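Local coordinates for protein glycerol-3-phosphate dehydrogenase [NAD(+)] (Dunaliella salina, PDB 6IUY) that probably interconverts sn-glycerol 3-phosphate and dihydroxyacetone phosphate with NAD(+), and carries a haloacid dehalogenase-like phosphatase domain fused to this dehydrogenase, at residues F129-G134 and E190-K195; M138-A143 and K151-N156; G596-T601 and R607-M612. All blocks are in the same frame, centred on the assembly; numbering follows the deposited sequence.

Contact 1 (F129-G134 and E190-K195); sequences FLISGG and ERIRRK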
loop_
_atom_site.group_PDB
_atom_site.type_symbol
_atom_site.label_atom_id
_atom_site.label_comp_id
_atom_site.label_asym_id
_atom_site.label_seq_id
_atom_site.Cartn_x
_atom_site.Cartn_y
_atom_site.Cartn_z
ATOM N N PHE A 129 14.164 -16.802 31.570
ATOM C CA PHE A 129 14.405 -18.235 31.472
ATOM C C PHE A 129 14.673 -18.868 32.837
ATOM O O PHE A 129 15.278 -18.255 33.726
ATOM C CB PHE A 129 15.595 -18.525 30.561
ATOM C CG PHE A 129 15.395 -18.114 29.145
ATOM C CD1 PHE A 129 14.964 -19.037 28.204
ATOM C CD2 PHE A 129 15.665 -16.815 28.740
ATOM C CE1 PHE A 129 14.790 -18.670 26.890
ATOM C CE2 PHE A 129 15.491 -16.441 27.430
ATOM C CZ PHE A 129 15.048 -17.369 26.501
ATOM N N LEU A 130 14.224 -20.105 32.990
ATOM C CA LEU A 130 14.728 -20.968 34.038
ATOM C C LEU A 130 15.801 -21.893 33.449
ATOM O O LEU A 130 15.582 -22.524 32.405
ATOM C CB LEU A 130 13.590 -21.777 34.658
ATOM C CG LEU A 130 12.415 -20.958 35.171
ATOM C CD1 LEU A 130 11.319 -21.848 35.703
ATOM C CD2 LEU A 130 12.882 -20.004 36.243
ATOM N N ILE A 131 16.961 -21.960 34.100
ATOM C CA ILE A 131 18.002 -22.927 33.733
ATOM C C ILE A 131 18.434 -23.700 34.980
ATOM O O ILE A 131 18.960 -23.118 35.927
ATOM C CB ILE A 131 19.234 -22.258 33.094
ATOM C CG1 ILE A 131 18.832 -21.362 31.921
ATOM C CG2 ILE A 131 20.236 -23.312 32.634
ATOM C CD1 ILE A 131 20.016 -20.677 31.229
ATOM N N SER A 132 18.193 -25.011 34.976
ATOM C CA SER A 132 18.363 -25.826 36.168
ATOM C C SER A 132 19.083 -27.132 35.855
ATOM O O SER A 132 19.037 -27.636 34.730
ATOM C CB SER A 132 17.004 -26.105 36.817
ATOM O OG SER A 132 17.019 -27.289 37.597
ATOM N N GLY A 133 19.771 -27.661 36.859
ATOM C CA GLY A 133 20.483 -28.916 36.720
ATOM C C GLY A 133 19.691 -30.003 37.403
ATOM O O GLY A 133 20.112 -31.157 37.485
ATOM N N GLY A 134 18.527 -29.625 37.902
ATOM C CA GLY A 134 17.664 -30.565 38.587
ATOM C C GLY A 134 16.695 -31.252 37.645
ATOM O O GLY A 134 17.013 -31.503 36.479
ATOM N N GLU A 190 24.330 -20.391 25.622
ATOM C CA GLU A 190 24.829 -20.316 24.248
ATOM C C GLU A 190 23.757 -20.625 23.208
ATOM O O GLU A 190 23.769 -20.076 22.104
ATOM C CB GLU A 190 25.999 -21.275 24.057
ATOM C CG GLU A 190 27.358 -20.674 24.357
ATOM C CD GLU A 190 28.458 -21.727 24.433
ATOM O OE1 GLU A 190 28.132 -22.934 24.372
ATOM O OE2 GLU A 190 29.643 -21.350 24.561
ATOM N N ARG A 191 22.842 -21.521 23.556
ATOM C CA ARG A 191 21.772 -21.909 22.650
ATOM C C ARG A 191 20.733 -20.800 22.563
ATOM O O ARG A 191 20.211 -20.503 21.485
ATOM C CB ARG A 191 21.130 -23.207 23.114
ATOM C CG ARG A 191 22.084 -24.380 23.099
ATOM C CD ARG A 191 21.410 -25.583 22.484
ATOM N NE ARG A 191 20.586 -26.293 23.448
ATOM C CZ ARG A 191 19.385 -26.787 23.174
ATOM N NH1 ARG A 191 18.858 -26.626 21.961
ATOM N NH2 ARG A 191 18.704 -27.432 24.119
ATOM N N ILE A 192 20.446 -20.195 23.716
ATOM C CA ILE A 192 19.569 -19.030 23.813
ATOM C C ILE A 192 20.088 -17.877 22.955
ATOM O O ILE A 192 19.318 -17.224 22.251
ATOM C CB ILE A 192 19.421 -18.569 25.288
ATOM C CG1 ILE A 192 18.462 -19.491 26.049
ATOM C CG2 ILE A 192 18.935 -17.142 25.367
ATOM C CD1 ILE A 192 18.453 -19.257 27.545
ATOM N N ARG A 193 21.397 -17.649 22.994
ATOM C CA ARG A 193 22.006 -16.541 22.274
ATOM C C ARG A 193 21.911 -16.740 20.765
ATOM O O ARG A 193 21.825 -15.770 20.011
ATOM C CB ARG A 193 23.459 -16.377 22.707
ATOM C CG ARG A 193 24.085 -15.056 22.322
ATOM C CD ARG A 193 25.571 -14.972 22.734
ATOM N NE ARG A 193 25.727 -14.779 24.172
ATOM C CZ ARG A 193 25.481 -13.623 24.786
ATOM N NH1 ARG A 193 25.075 -12.571 24.080
ATOM N NH2 ARG A 193 25.636 -13.513 26.102
ATOM N N ARG A 194 21.916 -17.998 20.325
ATOM C CA ARG A 194 21.868 -18.308 18.891
ATOM C C ARG A 194 20.448 -18.302 18.358
ATOM O O ARG A 194 20.218 -18.238 17.157
ATOM C CB ARG A 194 22.462 -19.682 18.596
ATOM C CG ARG A 194 23.853 -19.938 19.106
ATOM C CD ARG A 194 24.141 -21.435 18.975
ATOM N NE ARG A 194 24.025 -21.895 17.591
ATOM C CZ ARG A 194 25.017 -22.482 16.929
ATOM N NH1 ARG A 194 26.176 -22.696 17.536
ATOM N NH2 ARG A 194 24.855 -22.864 15.671
ATOM N N LYS A 195 19.497 -18.412 19.269
ATOM C CA LYS A 195 18.100 -18.559 18.909
ATOM C C LYS A 195 17.391 -17.216 18.876
ATOM O O LYS A 195 16.438 -17.034 18.124
ATOM C CB LYS A 195 17.417 -19.489 19.907
ATOM C CG LYS A 195 15.962 -19.775 19.651
ATOM C CD LYS A 195 15.485 -20.832 20.626
ATOM C CE LYS A 195 14.080 -21.225 20.365
ATOM N NZ LYS A 195 13.670 -22.186 21.378
#

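Contact 2 (M138-A143 and K151-N156); sequences MALPIA and KNVFCN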
loop_
_atom_site.group_PDB
_atom_site.type_symbol
_atom_site.label_atom_id
_atom_site.label_comp_id
_atom_site.label_asym_id
_atom_site.label_seq_id
_atom_site.Cartn_x
_atom_site.Cartn_y
_atom_site.Cartn_z
ATOM N N MET A 138 10.039 -30.833 38.107
ATOM C CA MET A 138 9.924 -29.935 39.252
ATOM C C MET A 138 9.911 -28.464 38.825
ATOM O O MET A 138 9.290 -27.613 39.480
ATOM C CB MET A 138 11.081 -30.177 40.225
ATOM C CG MET A 138 11.334 -31.646 40.538
ATOM S SD MET A 138 10.060 -32.336 41.601
ATOM C CE MET A 138 10.227 -31.223 42.986
ATOM N N ALA A 139 10.621 -28.175 37.736
ATOM C CA ALA A 139 10.768 -26.805 37.257
ATOM C C ALA A 139 9.536 -26.330 36.493
ATOM O O ALA A 139 9.282 -25.126 36.431
ATOM C CB ALA A 139 12.004 -26.676 36.376
ATOM N N LEU A 140 8.774 -27.261 35.916
ATOM C CA LEU A 140 7.683 -26.876 35.022
ATOM C C LEU A 140 6.497 -26.290 35.771
ATOM O O LEU A 140 5.850 -25.378 35.268
ATOM C CB LEU A 140 7.231 -28.058 34.152
ATOM C CG LEU A 140 8.200 -28.364 33.001
ATOM C CD1 LEU A 140 7.692 -29.481 32.098
ATOM C CD2 LEU A 140 8.454 -27.115 32.190
ATOM N N PRO A 141 6.199 -26.802 36.975
ATOM C CA PRO A 141 5.110 -26.155 37.722
ATOM C C PRO A 141 5.518 -24.759 38.155
ATOM O O PRO A 141 4.710 -23.831 38.117
ATOM C CB PRO A 141 4.904 -27.072 38.932
ATOM C CG PRO A 141 5.467 -28.415 38.503
ATOM C CD PRO A 141 6.622 -28.076 37.587
ATOM N N ILE A 142 6.773 -24.607 38.554
ATOM C CA ILE A 142 7.280 -23.294 38.904
ATOM C C ILE A 142 7.243 -22.377 37.679
ATOM O O ILE A 142 6.878 -21.209 37.793
ATOM C CB ILE A 142 8.718 -23.358 39.462
ATOM C CG1 ILE A 142 8.778 -24.268 40.689
ATOM C CG2 ILE A 142 9.211 -21.963 39.825
ATOM C CD1 ILE A 142 10.183 -24.547 41.158
ATOM N N ALA A 143 7.612 -22.902 36.510
ATOM C CA ALA A 143 7.558 -22.115 35.277
ATOM C C ALA A 143 6.120 -21.707 34.971
ATOM O O ALA A 143 5.843 -20.546 34.648
ATOM C CB ALA A 143 8.146 -22.889 34.117
ATOM N N LYS A 151 9.021 -23.579 26.788
ATOM C CA LYS A 151 9.983 -23.256 25.753
ATOM C C LYS A 151 11.204 -22.566 26.357
ATOM O O LYS A 151 12.304 -22.591 25.792
ATOM C CB LYS A 151 9.312 -22.361 24.701
ATOM C CG LYS A 151 10.244 -21.794 23.648
ATOM C CD LYS A 151 9.554 -20.703 22.804
ATOM C CE LYS A 151 8.434 -21.273 21.931
ATOM N NZ LYS A 151 8.055 -20.300 20.853
ATOM N N ASN A 152 11.000 -21.936 27.506
ATOM C CA ASN A 152 12.055 -21.156 28.143
ATOM C C ASN A 152 12.703 -21.878 29.334
ATOM O O ASN A 152 13.565 -21.319 30.025
ATOM C CB ASN A 152 11.500 -19.808 28.596
ATOM C CG ASN A 152 11.213 -18.870 27.432
ATOM O OD1 ASN A 152 11.057 -19.304 26.286
ATOM N ND2 ASN A 152 11.170 -17.573 27.719
ATOM N N VAL A 153 12.283 -23.116 29.572
ATOM C CA VAL A 153 12.822 -23.906 30.668
ATOM C C VAL A 153 13.880 -24.859 30.139
ATOM O O VAL A 153 13.555 -25.779 29.377
ATOM C CB VAL A 153 11.723 -24.710 31.386
ATOM C CG1 VAL A 153 12.319 -25.471 32.564
ATOM C CG2 VAL A 153 10.614 -23.788 31.859
ATOM N N PHE A 154 15.141 -24.620 30.508
ATOM C CA PHE A 154 16.236 -25.527 30.160
ATOM C C PHE A 154 16.559 -26.446 31.338
ATOM O O PHE A 154 17.149 -26.018 32.334
ATOM C CB PHE A 154 17.463 -24.734 29.719
ATOM C CG PHE A 154 17.298 -24.096 28.368
ATOM C CD1 PHE A 154 16.683 -22.861 28.239
ATOM C CD2 PHE A 154 17.731 -24.742 27.224
ATOM C CE1 PHE A 154 16.517 -22.281 26.999
ATOM C CE2 PHE A 154 17.571 -24.161 25.975
ATOM C CZ PHE A 154 16.956 -22.928 25.866
ATOM N N CYS A 155 16.166 -27.712 31.223
ATOM C CA CYS A 155 16.231 -28.637 32.353
ATOM C C CYS A 155 15.892 -30.066 31.934
ATOM O O CYS A 155 14.794 -30.309 31.443
ATOM C CB CYS A 155 15.266 -28.182 33.451
ATOM S SG CYS A 155 15.517 -28.955 35.082
ATOM N N ASN A 156 16.814 -31.010 32.154
ATOM C CA ASN A 156 16.583 -32.427 31.807
ATOM C C ASN A 156 15.503 -33.085 32.638
ATOM O O ASN A 156 15.331 -32.774 33.816
ATOM C CB ASN A 156 17.867 -33.247 31.952
ATOM C CG ASN A 156 18.861 -32.947 30.872
ATOM O OD1 ASN A 156 18.541 -33.035 29.686
ATOM N ND2 ASN A 156 20.073 -32.557 31.266
#

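Contact 3 (G596-T601 and R607-M612); sequences GEVPPT and RVACSM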
loop_
_atom_site.group_PDB
_atom_site.type_symbol
_atom_site.label_atom_id
_atom_site.label_comp_id
_atom_site.label_asym_id
_atom_site.label_seq_id
_atom_site.Cartn_x
_atom_site.Cartn_y
_atom_site.Cartn_z
ATOM N N GLY A 596 1.371 31.067 -6.986
ATOM C CA GLY A 596 0.647 31.904 -7.924
ATOM C C GLY A 596 1.195 31.923 -9.336
ATOM O O GLY A 596 0.947 32.862 -10.085
ATOM N N GLU A 597 1.941 30.889 -9.711
ATOM C CA GLU A 597 2.440 30.814 -11.075
ATOM C C GLU A 597 1.455 30.046 -11.943
ATOM O O GLU A 597 1.370 30.266 -13.149
ATOM C CB GLU A 597 3.820 30.153 -11.137
ATOM C CG GLU A 597 4.889 30.834 -10.318
ATOM C CD GLU A 597 6.213 30.115 -10.445
ATOM O OE1 GLU A 597 6.301 29.206 -11.299
ATOM O OE2 GLU A 597 7.156 30.452 -9.699
ATOM N N VAL A 598 0.719 29.138 -11.318
ATOM C CA VAL A 598 -0.288 28.348 -12.014
ATOM C C VAL A 598 -1.616 28.611 -11.321
ATOM O O VAL A 598 -1.658 28.767 -10.101
ATOM C CB VAL A 598 0.070 26.846 -12.000
ATOM C CG1 VAL A 598 -1.080 25.991 -12.528
ATOM C CG2 VAL A 598 1.328 26.610 -12.811
ATOM N N PRO A 599 -2.704 28.713 -12.094
ATOM C CA PRO A 599 -4.000 28.969 -11.465
ATOM C C PRO A 599 -4.493 27.715 -10.765
ATOM O O PRO A 599 -4.161 26.608 -11.198
ATOM C CB PRO A 599 -4.900 29.328 -12.650
ATOM C CG PRO A 599 -4.303 28.551 -13.792
ATOM C CD PRO A 599 -2.809 28.594 -13.560
ATOM N N PRO A 600 -5.277 27.874 -9.698
ATOM C CA PRO A 600 -5.734 26.693 -8.969
ATOM C C PRO A 600 -6.460 25.695 -9.870
ATOM O O PRO A 600 -6.436 24.494 -9.592
ATOM C CB PRO A 600 -6.682 27.272 -7.909
ATOM C CG PRO A 600 -6.275 28.723 -7.772
ATOM C CD PRO A 600 -5.751 29.139 -9.110
ATOM N N THR A 601 -7.085 26.178 -10.941
ATOM C CA THR A 601 -7.888 25.304 -11.802
ATOM C C THR A 601 -7.058 24.263 -12.548
ATOM O O THR A 601 -7.616 23.319 -13.111
ATOM C CB THR A 601 -8.675 26.104 -12.849
ATOM O OG1 THR A 601 -7.755 26.717 -13.750
ATOM C CG2 THR A 601 -9.529 27.180 -12.190
ATOM N N ARG A 607 0.472 16.923 -15.044
ATOM C CA ARG A 607 1.396 16.505 -16.112
ATOM C C ARG A 607 1.764 17.677 -17.017
ATOM O O ARG A 607 2.850 17.726 -17.595
ATOM C CB ARG A 607 0.778 15.372 -16.955
ATOM C CG ARG A 607 1.091 13.956 -16.473
ATOM C CD ARG A 607 -0.124 13.032 -16.605
ATOM N NE ARG A 607 -0.030 11.901 -15.675
ATOM C CZ ARG A 607 -0.953 10.944 -15.537
ATOM N NH1 ARG A 607 -2.062 10.956 -16.279
ATOM N NH2 ARG A 607 -0.767 9.961 -14.654
ATOM N N VAL A 608 0.859 18.641 -17.114
ATOM C CA VAL A 608 1.048 19.792 -17.989
ATOM C C VAL A 608 1.422 21.051 -17.217
ATOM O O VAL A 608 2.250 21.847 -17.666
ATOM C CB VAL A 608 -0.222 20.079 -18.800
ATOM C CG1 VAL A 608 -0.087 21.397 -19.536
ATOM C CG2 VAL A 608 -0.510 18.934 -19.759
ATOM N N ALA A 609 0.793 21.232 -16.058
ATOM C CA ALA A 609 0.995 22.433 -15.250
ATOM C C ALA A 609 2.407 22.520 -14.654
ATOM O O ALA A 609 2.864 23.597 -14.260
ATOM C CB ALA A 609 -0.043 22.487 -14.149
ATOM N N CYS A 610 3.105 21.395 -14.579
ATOM C CA CYS A 610 4.435 21.417 -13.983
ATOM C C CYS A 610 5.421 22.157 -14.880
ATOM O O CYS A 610 6.370 22.771 -14.384
ATOM C CB CYS A 610 4.931 20.003 -13.711
ATOM S SG CYS A 610 5.059 18.997 -15.192
ATOM N N SER A 611 5.192 22.114 -16.194
ATOM C CA SER A 611 6.118 22.740 -17.143
ATOM C C SER A 611 5.528 23.971 -17.840
ATOM O O SER A 611 6.265 24.741 -18.442
ATOM C CB SER A 611 6.586 21.722 -18.198
ATOM O OG SER A 611 5.492 21.063 -18.832
ATOM N N MET A 612 4.214 24.167 -17.754
ATOM C CA MET A 612 3.580 25.289 -18.445
ATOM C C MET A 612 4.200 26.623 -18.040
ATOM O O MET A 612 4.732 26.752 -16.943
ATOM C CB MET A 612 2.076 25.310 -18.178
ATOM C CG MET A 612 1.682 25.254 -16.709
ATOM S SD MET A 612 -0.028 25.780 -16.463
ATOM C CE MET A 612 0.141 27.564 -16.531
#

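Contact 1 (F129-G134 and E190-K195)
Buried apolar packing of Phe129 and Ile131 against Ile192 seats helix 184-195 on strand 127-131, an inner strand of the parallel sheet in the phosphatase domain. Its main element is a CH-pi contact: Ile192 CD1 stands over one face of the Phe129 ring, 3.6 Å from the centroid and only 12° off the ring normal. CD1 thus meets the ring as a whole, although its closest ring atom is Phe129 CD1, at 3.6 Å. The Ile192 chain is extended beyond CB (chi2 170°), which makes CD1 its leading atom, while Ile192 CG2 reaches the far part of the ring, 4.1 Å from Phe129 CE2. Ile131 meets Ile192 tip to tip with the end of its own extended chain, its CD1 lying 4.2 Å from Ile192 CD1. With an alanine in place of Phe129, the methyl group of Ile192 would probably lose the face it sits on, and a gap would be likely to open between helix and strand. The sheet and its covering helices form the Rossmann-like core of the haloacid dehalogenase fold, in which Asp41, a magnesium ligand, lies with its side chain about 6 Å from that of Ile131. Next along the chain, Ser132 OG accepts a hydrogen bond from Gly134 N at 2.8 Å, an ST turn consistent with the serine-bearing motif II of haloacid dehalogenase phosphatases. Phe154 of the neighbouring strand touches both Phe129 and Ile192, and Ala188 and Ile189, one turn earlier on the helix, also pack on Ile131.

Contact 2 (M138-A143 and K151-N156)
Val153 packs against Ala139, Leu140 and Ala143, holding the helix of a beta-alpha-beta unit against the strand that follows it. The unit runs from strand 127-131 through helix 136-145 to the short edge strand 153-154 of the parallel sheet in the haloacid dehalogenase-like domain. Everything across this interface is apolar, and the two branches of Val153 divide the work. With CG1 anti to the backbone N (chi1 -177°) and CG2 anti to the carbonyl carbon, the isopropyl group spreads along the helix: CG1 comes up against Ala139 CB at 4.0 Å, whereas CG2 serves both Leu140 and Ala143. Leu140 starts out to the flank of the contact and bends back to it. Its CD1 prolongs the chain, anti to CA (chi2 -176°), and the other branch, CD2, is the one turned onto Val153, 4.0 Å from CG2 of that residue. Cys155 adds a looser touch two residues on, its SG 4.4 Å from Ala139 CB. The small alanines let the helix come close to the strand, and one helical turn brings them to the same face, Ala143 N bonding to Ala139 O at 2.8 Å although the helix is kinked at Pro141, whose N has no bond to the turn before. Arg136, near the start of this helix, donates through NH1 to the carbonyls of Val153 and Cys155, and Ala143 also packs on Leu130 of the preceding strand. The tightest point is the meeting of Ala143 CB with Val153 CG2, at 3.5 Å closer than carbons usually come.

Contact 3 (G596-T601 and R607-M612)
Glu597 OE1 is held by a salt bridge to Arg592 NH1 and a weak hydrogen bond with Ser614 OG, while the Glu597 carbonyl oxygen lies near Met612 CE, 4.5 Å away. The same arginine donates through NH2 to the carbonyls of Ala609 and Met612, so its guanidinium ties together the two segments. Between them the packing centres on Val598. Its CG1 faces Ala609 CB at 4.0 Å, and its CG2 lies 3.7 Å from Ala609 O and 4.0 Å from Met612 SD. These segments belong to the C-terminal end of the helical dehydrogenase domain: helix 585-594 closes at Gly596 in a Schellman motif, the positive phi of this glycine suiting the turn, and the chain then loops over to the short helix 606-609. Met612 lies across Val598 at an angle, its CG placed between the backbone N and the carbonyl carbon (chi1 52°) and its chain bent at the sulfur (chi3 -79°). This bend carries the terminal methyl over to the proline next door, Met612 CE coming 4.3 Å from Pro599 CD.

Overall arrangement
Contacts 1 and 2 share one parallel sheet in the phosphatase domain, with centres about 11 Å apart. Along the chain, contact 2 falls wholly between the two segments of contact 1. Their strands, 127-131 and 153-154, are neighbours, probably hydrogen-bonded from Leu130 O to Phe154 N (2.9 Å). Phe129, Ile131 and Phe154 face helix 184-195, and Leu130, Val153 and Cys155 face helix 136-145, so the two helices cover opposite faces of the sheet; the side chains of Ile131 and Cys155 come within about 10 and 11 Å of the magnesium ion. Contact 3 follows much later, in the dehydrogenase domain near the C-terminus, its centre about 66 and 70 Å from the others, as expected of an elongated two-domain enzyme.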